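Local coordinates for glycerol-3-phosphate dehydrogenase [NAD(P)+] (Coxiella burnetii, PDB 3K96), which probably catalyses the NAD(P)H-dependent reduction of dihydroxyacetone phosphate to sn-glycerol 3-phosphate, the precursor for phospholipid synthesis, at residues Q278-N281 with R282-G285; L270-T273 with C274-Q278; S183-S186 with K187-E191. One frame throughout, in Å; residues are numbered along the deposited sequence.

Contact 1. Residues Q278-N281 with R282-G285; sequences QSRN and RRFG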
loop_
_atom_site.group_PDB
_atom_site.type_symbol
_atom_site.label_atom_id
_atom_site.label_comp_id
_atom_site.label_asym_id
_atom_site.label_seq_id
_atom_site.Cartn_x
_atom_site.Cartn_y
_atom_site.Cartn_z
ATOM N N GLN A 278 -14.579 3.868 2.290
ATOM C CA GLN A 278 -15.542 3.813 1.170
ATOM C C GLN A 278 -15.655 2.452 0.490
ATOM O O GLN A 278 -16.569 2.215 -0.287
ATOM C CB GLN A 278 -15.193 4.865 0.107
ATOM C CG GLN A 278 -15.218 6.281 0.618
ATOM C CD GLN A 278 -16.592 6.704 1.045
ATOM O OE1 GLN A 278 -16.778 7.196 2.157
ATOM N NE2 GLN A 278 -17.579 6.479 0.182
ATOM N N SER A 279 -14.728 1.562 0.785
ATOM C CA SER A 279 -14.730 0.249 0.183
ATOM C C SER A 279 -15.778 -0.631 0.846
ATOM O O SER A 279 -15.617 -1.010 2.015
ATOM C CB SER A 279 -13.336 -0.384 0.348
ATOM O OG SER A 279 -13.295 -1.729 -0.117
ATOM N N ARG A 280 -16.828 -0.962 0.104
ATOM C CA ARG A 280 -17.892 -1.817 0.604
ATOM C C ARG A 280 -17.424 -3.243 0.889
ATOM O O ARG A 280 -17.992 -3.931 1.735
ATOM C CB ARG A 280 -19.037 -1.840 -0.402
ATOM C CG ARG A 280 -19.644 -0.458 -0.575
ATOM C CD ARG A 280 -20.590 -0.343 -1.726
ATOM N NE ARG A 280 -21.142 1.004 -1.750
ATOM C CZ ARG A 280 -22.226 1.382 -1.084
ATOM N NH1 ARG A 280 -22.902 0.511 -0.345
ATOM N NH2 ARG A 280 -22.647 2.633 -1.175
ATOM N N ASN A 281 -16.409 -3.692 0.156
ATOM C CA ASN A 281 -15.869 -5.033 0.343
ATOM C C ASN A 281 -15.078 -5.057 1.639
ATOM O O ASN A 281 -15.107 -6.031 2.367
ATOM C CB ASN A 281 -15.047 -5.456 -0.850
ATOM C CG ASN A 281 -15.893 -5.698 -2.060
ATOM O OD1 ASN A 281 -16.729 -6.596 -2.064
ATOM N ND2 ASN A 281 -15.695 -4.901 -3.092
ATOM N N ARG A 282 -14.420 -3.942 1.941
ATOM C CA ARG A 282 -13.699 -3.815 3.189
ATOM C C ARG A 282 -14.683 -3.714 4.390
ATOM O O ARG A 282 -14.444 -4.284 5.452
ATOM C CB ARG A 282 -12.760 -2.608 3.118
ATOM C CG ARG A 282 -12.097 -2.298 4.433
ATOM C CD ARG A 282 -11.050 -1.175 4.311
ATOM N NE ARG A 282 -10.911 -0.567 5.611
ATOM C CZ ARG A 282 -10.274 -1.130 6.615
ATOM N NH1 ARG A 282 -9.688 -2.316 6.444
ATOM N NH2 ARG A 282 -10.227 -0.511 7.793
ATOM N N ARG A 283 -15.797 -3.016 4.209
ATOM C CA ARG A 283 -16.755 -2.869 5.304
ATOM C C ARG A 283 -17.431 -4.218 5.576
ATOM O O ARG A 283 -17.719 -4.561 6.731
ATOM C CB ARG A 283 -17.752 -1.760 5.034
ATOM C CG ARG A 283 -17.075 -0.375 4.893
ATOM C CD ARG A 283 -18.053 0.808 5.164
ATOM N NE ARG A 283 -19.265 0.757 4.357
ATOM C CZ ARG A 283 -19.389 1.300 3.150
ATOM N NH1 ARG A 283 -18.363 1.940 2.590
ATOM N NH2 ARG A 283 -20.532 1.200 2.494
ATOM N N PHE A 284 -17.644 -4.984 4.505
ATOM C CA PHE A 284 -18.164 -6.318 4.639
ATOM C C PHE A 284 -17.176 -7.123 5.486
ATOM O O PHE A 284 -17.573 -7.784 6.420
ATOM C CB PHE A 284 -18.358 -6.990 3.268
ATOM C CG PHE A 284 -18.675 -8.473 3.342
ATOM C CD1 PHE A 284 -19.939 -8.917 3.705
ATOM C CD2 PHE A 284 -17.720 -9.418 3.013
ATOM C CE1 PHE A 284 -20.229 -10.286 3.749
ATOM C CE2 PHE A 284 -18.003 -10.778 3.066
ATOM C CZ PHE A 284 -19.263 -11.204 3.418
ATOM N N GLY A 285 -15.897 -7.085 5.136
ATOM C CA GLY A 285 -14.880 -7.794 5.914
ATOM C C GLY A 285 -14.854 -7.359 7.374
ATOM O O GLY A 285 -14.718 -8.184 8.272
#

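Contact 2. Residues L270-T273 with C274-Q278; sequences LVLT and CTDNQ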
loop_
_atom_site.group_PDB
_atom_site.type_symbol
_atom_site.label_atom_id
_atom_site.label_comp_id
_atom_site.label_asym_id
_atom_site.label_seq_id
_atom_site.Cartn_x
_atom_site.Cartn_y
_atom_site.Cartn_z
ATOM N N LEU A 270 -4.912 -1.690 -4.869
ATOM C CA LEU A 270 -4.929 -2.538 -3.666
ATOM C C LEU A 270 -4.801 -1.735 -2.391
ATOM O O LEU A 270 -5.548 -1.954 -1.448
ATOM C CB LEU A 270 -3.825 -3.582 -3.721
ATOM C CG LEU A 270 -3.749 -4.618 -2.598
ATOM C CD1 LEU A 270 -4.943 -5.549 -2.634
ATOM C CD2 LEU A 270 -2.467 -5.417 -2.801
ATOM N N VAL A 271 -3.859 -0.804 -2.350
ATOM C CA VAL A 271 -3.693 -0.021 -1.144
ATOM C C VAL A 271 -4.936 0.803 -0.864
ATOM O O VAL A 271 -5.395 0.857 0.269
ATOM C CB VAL A 271 -2.412 0.833 -1.160
ATOM C CG1 VAL A 271 -1.214 -0.083 -1.283
ATOM C CG2 VAL A 271 -2.431 1.864 -2.275
ATOM N N LEU A 272 -5.509 1.402 -1.908
ATOM C CA LEU A 272 -6.727 2.188 -1.760
ATOM C C LEU A 272 -7.851 1.362 -1.183
ATOM O O LEU A 272 -8.475 1.740 -0.175
ATOM C CB LEU A 272 -7.200 2.729 -3.124
ATOM C CG LEU A 272 -8.610 3.350 -3.111
ATOM C CD1 LEU A 272 -8.614 4.631 -2.263
ATOM C CD2 LEU A 272 -9.108 3.645 -4.524
ATOM N N THR A 273 -8.083 0.196 -1.781
ATOM C CA THR A 273 -9.231 -0.623 -1.405
ATOM C C THR A 273 -9.077 -1.321 -0.054
ATOM O O THR A 273 -10.077 -1.583 0.627
ATOM C CB THR A 273 -9.544 -1.657 -2.482
ATOM O OG1 THR A 273 -9.536 -1.010 -3.774
ATOM C CG2 THR A 273 -10.909 -2.306 -2.222
ATOM N N CYS A 274 -7.839 -1.615 0.328
ATOM C CA CYS A 274 -7.589 -2.268 1.613
ATOM C C CYS A 274 -7.544 -1.304 2.811
ATOM O O CYS A 274 -7.527 -1.742 3.953
ATOM C CB CYS A 274 -6.301 -3.068 1.544
ATOM S SG CYS A 274 -6.436 -4.529 0.499
ATOM N N THR A 275 -7.528 -0.000 2.562
ATOM C CA THR A 275 -7.457 0.946 3.650
ATOM C C THR A 275 -8.596 1.960 3.712
ATOM O O THR A 275 -8.694 2.682 4.675
ATOM C CB THR A 275 -6.138 1.737 3.587
ATOM O OG1 THR A 275 -6.083 2.470 2.359
ATOM C CG2 THR A 275 -4.933 0.801 3.666
ATOM N N ASP A 276 -9.485 2.005 2.733
ATOM C CA ASP A 276 -10.492 3.049 2.757
ATOM C C ASP A 276 -11.857 2.689 3.373
ATOM O O ASP A 276 -12.329 1.570 3.237
ATOM C CB ASP A 276 -10.740 3.522 1.346
ATOM C CG ASP A 276 -11.102 4.971 1.306
ATOM O OD1 ASP A 276 -10.167 5.802 1.450
ATOM O OD2 ASP A 276 -12.289 5.283 1.117
ATOM N N ASN A 277 -12.490 3.664 4.027
ATOM C CA ASN A 277 -13.847 3.486 4.579
ATOM C C ASN A 277 -14.852 3.297 3.460
ATOM O O ASN A 277 -15.855 2.635 3.651
ATOM C CB ASN A 277 -14.312 4.718 5.387
ATOM C CG ASN A 277 -15.834 4.655 5.775
ATOM O OD1 ASN A 277 -16.643 5.476 5.324
ATOM N ND2 ASN A 277 -16.209 3.658 6.570
ATOM N N GLN A 278 -14.579 3.868 2.290
ATOM C CA GLN A 278 -15.542 3.813 1.170
ATOM C C GLN A 278 -15.655 2.452 0.490
ATOM O O GLN A 278 -16.569 2.215 -0.287
ATOM C CB GLN A 278 -15.193 4.865 0.107
ATOM C CG GLN A 278 -15.218 6.281 0.618
ATOM C CD GLN A 278 -16.592 6.704 1.045
ATOM O OE1 GLN A 278 -16.778 7.196 2.157
ATOM N NE2 GLN A 278 -17.579 6.479 0.182
#

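Contact 3. Residues S183-S186 with K187-E191; sequences SQFS and KDLIE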
loop_
_atom_site.group_PDB
_atom_site.type_symbol
_atom_site.label_atom_id
_atom_site.label_comp_id
_atom_site.label_asym_id
_atom_site.label_seq_id
_atom_site.Cartn_x
_atom_site.Cartn_y
_atom_site.Cartn_z
ATOM N N SER A 183 -3.723 -0.432 -30.694
ATOM C CA SER A 183 -3.078 0.867 -30.487
ATOM C C SER A 183 -3.963 2.058 -30.846
ATOM O O SER A 183 -3.922 3.083 -30.173
ATOM C CB SER A 183 -1.750 0.958 -31.235
ATOM O OG SER A 183 -1.945 0.884 -32.628
ATOM N N GLN A 184 -4.775 1.934 -31.884
ATOM C CA GLN A 184 -5.645 3.036 -32.259
ATOM C C GLN A 184 -6.723 3.249 -31.170
ATOM O O GLN A 184 -7.113 4.380 -30.874
ATOM C CB GLN A 184 -6.315 2.747 -33.596
ATOM C CG GLN A 184 -7.141 3.883 -34.119
ATOM C CD GLN A 184 -6.294 5.090 -34.457
ATOM O OE1 GLN A 184 -5.308 4.986 -35.194
ATOM N NE2 GLN A 184 -6.681 6.247 -33.938
ATOM N N PHE A 185 -7.203 2.165 -30.573
ATOM C CA PHE A 185 -8.266 2.273 -29.557
ATOM C C PHE A 185 -7.692 2.905 -28.313
ATOM O O PHE A 185 -8.311 3.781 -27.714
ATOM C CB PHE A 185 -8.896 0.901 -29.310
ATOM C CG PHE A 185 -10.162 0.914 -28.483
ATOM C CD1 PHE A 185 -11.070 1.947 -28.567
ATOM C CD2 PHE A 185 -10.504 -0.199 -27.739
ATOM C CE1 PHE A 185 -12.222 1.930 -27.842
ATOM C CE2 PHE A 185 -11.664 -0.237 -27.043
ATOM C CZ PHE A 185 -12.530 0.836 -27.089
ATOM N N SER A 186 -6.503 2.469 -27.923
ATOM C CA SER A 186 -5.847 3.052 -26.785
ATOM C C SER A 186 -5.727 4.567 -26.965
ATOM O O SER A 186 -6.078 5.353 -26.078
ATOM C CB SER A 186 -4.452 2.440 -26.628
ATOM O OG SER A 186 -3.765 3.055 -25.584
ATOM N N LYS A 187 -5.233 4.968 -28.123
ATOM C CA LYS A 187 -5.041 6.384 -28.442
ATOM C C LYS A 187 -6.355 7.168 -28.322
ATOM O O LYS A 187 -6.409 8.212 -27.667
ATOM C CB LYS A 187 -4.459 6.522 -29.856
ATOM C CG LYS A 187 -3.945 7.883 -30.195
ATOM C CD LYS A 187 -3.281 7.951 -31.590
ATOM C CE LYS A 187 -2.698 9.367 -31.821
ATOM N NZ LYS A 187 -1.954 9.570 -33.121
ATOM N N ASP A 188 -7.408 6.638 -28.921
ATOM C CA ASP A 188 -8.692 7.289 -28.889
ATOM C C ASP A 188 -9.258 7.386 -27.466
ATOM O O ASP A 188 -9.787 8.414 -27.082
ATOM C CB ASP A 188 -9.687 6.571 -29.815
ATOM C CG ASP A 188 -9.278 6.639 -31.282
ATOM O OD1 ASP A 188 -8.396 7.460 -31.606
ATOM O OD2 ASP A 188 -9.819 5.865 -32.107
ATOM N N LEU A 189 -9.140 6.329 -26.678
ATOM C CA LEU A 189 -9.666 6.377 -25.316
ATOM C C LEU A 189 -8.906 7.351 -24.432
ATOM O O LEU A 189 -9.515 8.126 -23.688
ATOM C CB LEU A 189 -9.653 4.990 -24.685
ATOM C CG LEU A 189 -10.680 4.032 -25.256
ATOM C CD1 LEU A 189 -10.388 2.581 -24.789
ATOM C CD2 LEU A 189 -12.076 4.490 -24.888
ATOM N N ILE A 190 -7.586 7.319 -24.507
ATOM C CA ILE A 190 -6.768 8.214 -23.696
ATOM C C ILE A 190 -7.083 9.648 -24.105
ATOM O O ILE A 190 -7.251 10.539 -23.267
ATOM C CB ILE A 190 -5.285 7.886 -23.840
ATOM C CG1 ILE A 190 -4.982 6.553 -23.145
ATOM C CG2 ILE A 190 -4.412 8.975 -23.247
ATOM C CD1 ILE A 190 -3.565 6.114 -23.294
ATOM N N GLU A 191 -7.198 9.874 -25.404
ATOM C CA GLU A 191 -7.551 11.200 -25.865
ATOM C C GLU A 191 -8.884 11.672 -25.258
ATOM O O GLU A 191 -9.005 12.821 -24.860
ATOM C CB GLU A 191 -7.609 11.247 -27.381
ATOM C CG GLU A 191 -7.844 12.664 -27.889
ATOM C CD GLU A 191 -7.828 12.766 -29.401
ATOM O OE1 GLU A 191 -8.188 11.771 -30.075
ATOM O OE2 GLU A 191 -7.465 13.858 -29.900
#

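Contact 1. Residues Q278-N281 with R282-G285
Ser-279 OG accepts the backbone N-H of Arg-282 at 3.2 Å from OG to N, and the same hydroxyl makes a weak hydrogen bond with Thr-273 O. Standing anti to its own backbone N (chi1 175°), OG is brought to the N-H of Arg-282 and lies 3.4 Å from Arg-282 CB: Ser-279 is the N-cap of helix 280-290. Its carbonyl oxygen then takes the N-H of Arg-283, with 3.0 Å between Ser-279 O and Arg-283 N. The next two rungs of the ladder run from Phe-284 N to Arg-280 O and from Gly-285 N to Asn-281 O.

Arg-280 and Arg-283 run side by side, pointing the same way. In one of the two conformers of Arg-280, Arg-283 NH2 sits over a guanidinium face of Arg-280, toward its rim; for the other the arrangement is doubtful. A bend at chi3 (-54°) folds Arg-283 back over the helix start, where NH1 bonds to Asn-277 O. Asn-281 OD1 is held by Gly-307 N, Arg-282 NH1 by a salt bridge to Asp-227, and Phe-284 packs against Ile-221 and helix 294-301. The whole is a serine-capped helix N-terminus, whose dipole may favour a phosphate, consistent with the predicted sn-glycerol 3-phosphate site of Ser-279, Arg-280 and Asn-281; Arg-280 is also predicted to bind NADPH.

Contact 2. Residues L270-T273 with C274-Q278
Leu-270 and Cys-274 meet one helical turn apart, Leu-270 CD1 lying 3.6 Å from Cys-274 SG. In the leucine chi1 (-176°) sets CG anti to the backbone N, and chi2 (67°) turns CD1 to the sulfur; Ile-240 of helix 233-253 touches both side chains. Backbone pairing follows the same step, from Cys-274 N to Leu-270 O at 2.9 Å.

Thr-275 folds its hydroxyl back onto the chain. OG1 sits between the backbone N and the carbonyl carbon (chi1 61°), which brings it over the preceding turn to donate to Val-271 O, 2.7 Å from OG1. Thr-275 N bonds to Val-271 O and to Leu-272 O, both weakly.

Leu-272 and Asp-276 lie side by side and point the same way, Leu-272 CD1 being 4.2 Å from Asp-276 OD1. The two carboxylate oxygens part company: OD1 bonds to Ser-233 OG of the second subunit, while OD2 accepts Gln-278 N at 2.9 Å on its anti side, tilted out of the carboxylate plane, an Asx turn.

Thr-273 OG1 hydrogen-bonds Asp-269 O and Lys-216 NZ, the predicted proton acceptor. The bond from Asp-276 N to Leu-272 O is weak, as the helix frays here. The short hydroxyl bond of Thr-275 thus supplements weak backbone bonds at the helix end, and a single carboxylate both shapes the exit loop and ties it to the dimer partner.

Contact 3. Residues S183-S186 with K187-E191
Leu-189 CD1 rests on the face of the Phe-185 ring, 3.6 Å from its centroid and 12° off the ring normal, a CH-pi contact centred on the ring. The phenyl group starts anti to its backbone N and leans along the helix, so that the leucine four residues later can place one methyl over it; Leu-189 CG also comes within 3.7 Å of Phe-185 CE1.

A polar pair follows the same spacing one residue earlier. Gln-184 NE2 donates to Asp-188 OD1 over 3.1 Å, on the syn side of the carboxylate but 31° out of its plane, while OD1 stays close to the amide plane. The glutamine chain reaches it by bending at chi2 (65°), and the amide and carboxylate planes are well turned from each other. The N-H...O angle makes this a moderately bent bond. Asp-188 OD2 is taken by a salt bridge to Arg-128, so both carboxylate oxygens have partners and the rotation of the group is probably well fixed.

Ser-186 and Ile-190 make a lighter third pair, Ser-186 OG lying 3.8 Å from Ile-190 CD1.

Beneath all three pairs runs the backbone ladder that sets their spacing. Ile-190 N meets Ser-186 O at 2.9 Å, and Leu-189 N bonds to Phe-185 O. Farther out, Phe-185 and Leu-189 both touch Ala-130 of strand 128-131, Leu-189 also packs on Leu-178 of strand 174-180, and Ile-190 rests on Val-200 of strand 198-203. Helix 183-193 thus lays its apolar side on the sheet and is the helical link between strands 174-180 and 198-203, a beta-alpha-beta crossover at one edge of the nucleotide-binding domain.

Overall arrangement
Along the chain contact 3 comes first, then contact 2, then contact 1. Contact 3 lies on helix 183-193 against the mixed eight-stranded sheet of the N-terminal part. Contacts 1 and 2 belong to the all-helical C-terminal part, on helices 280-290 and 264-275, which follow each other in the chain; they share Gln-278, and their centres are 8 Å apart. Contact 3 stands well away, its centre about 29 Å from that of contact 2 and 33 Å from that of contact 1, on the opposite side of the chain's centre from contact 1. Contact 1 holds predicted ligand residues and contact 2 reaches predicted Lys-216 through Thr-273, whereas contact 3 is packing in the dinucleotide-binding half.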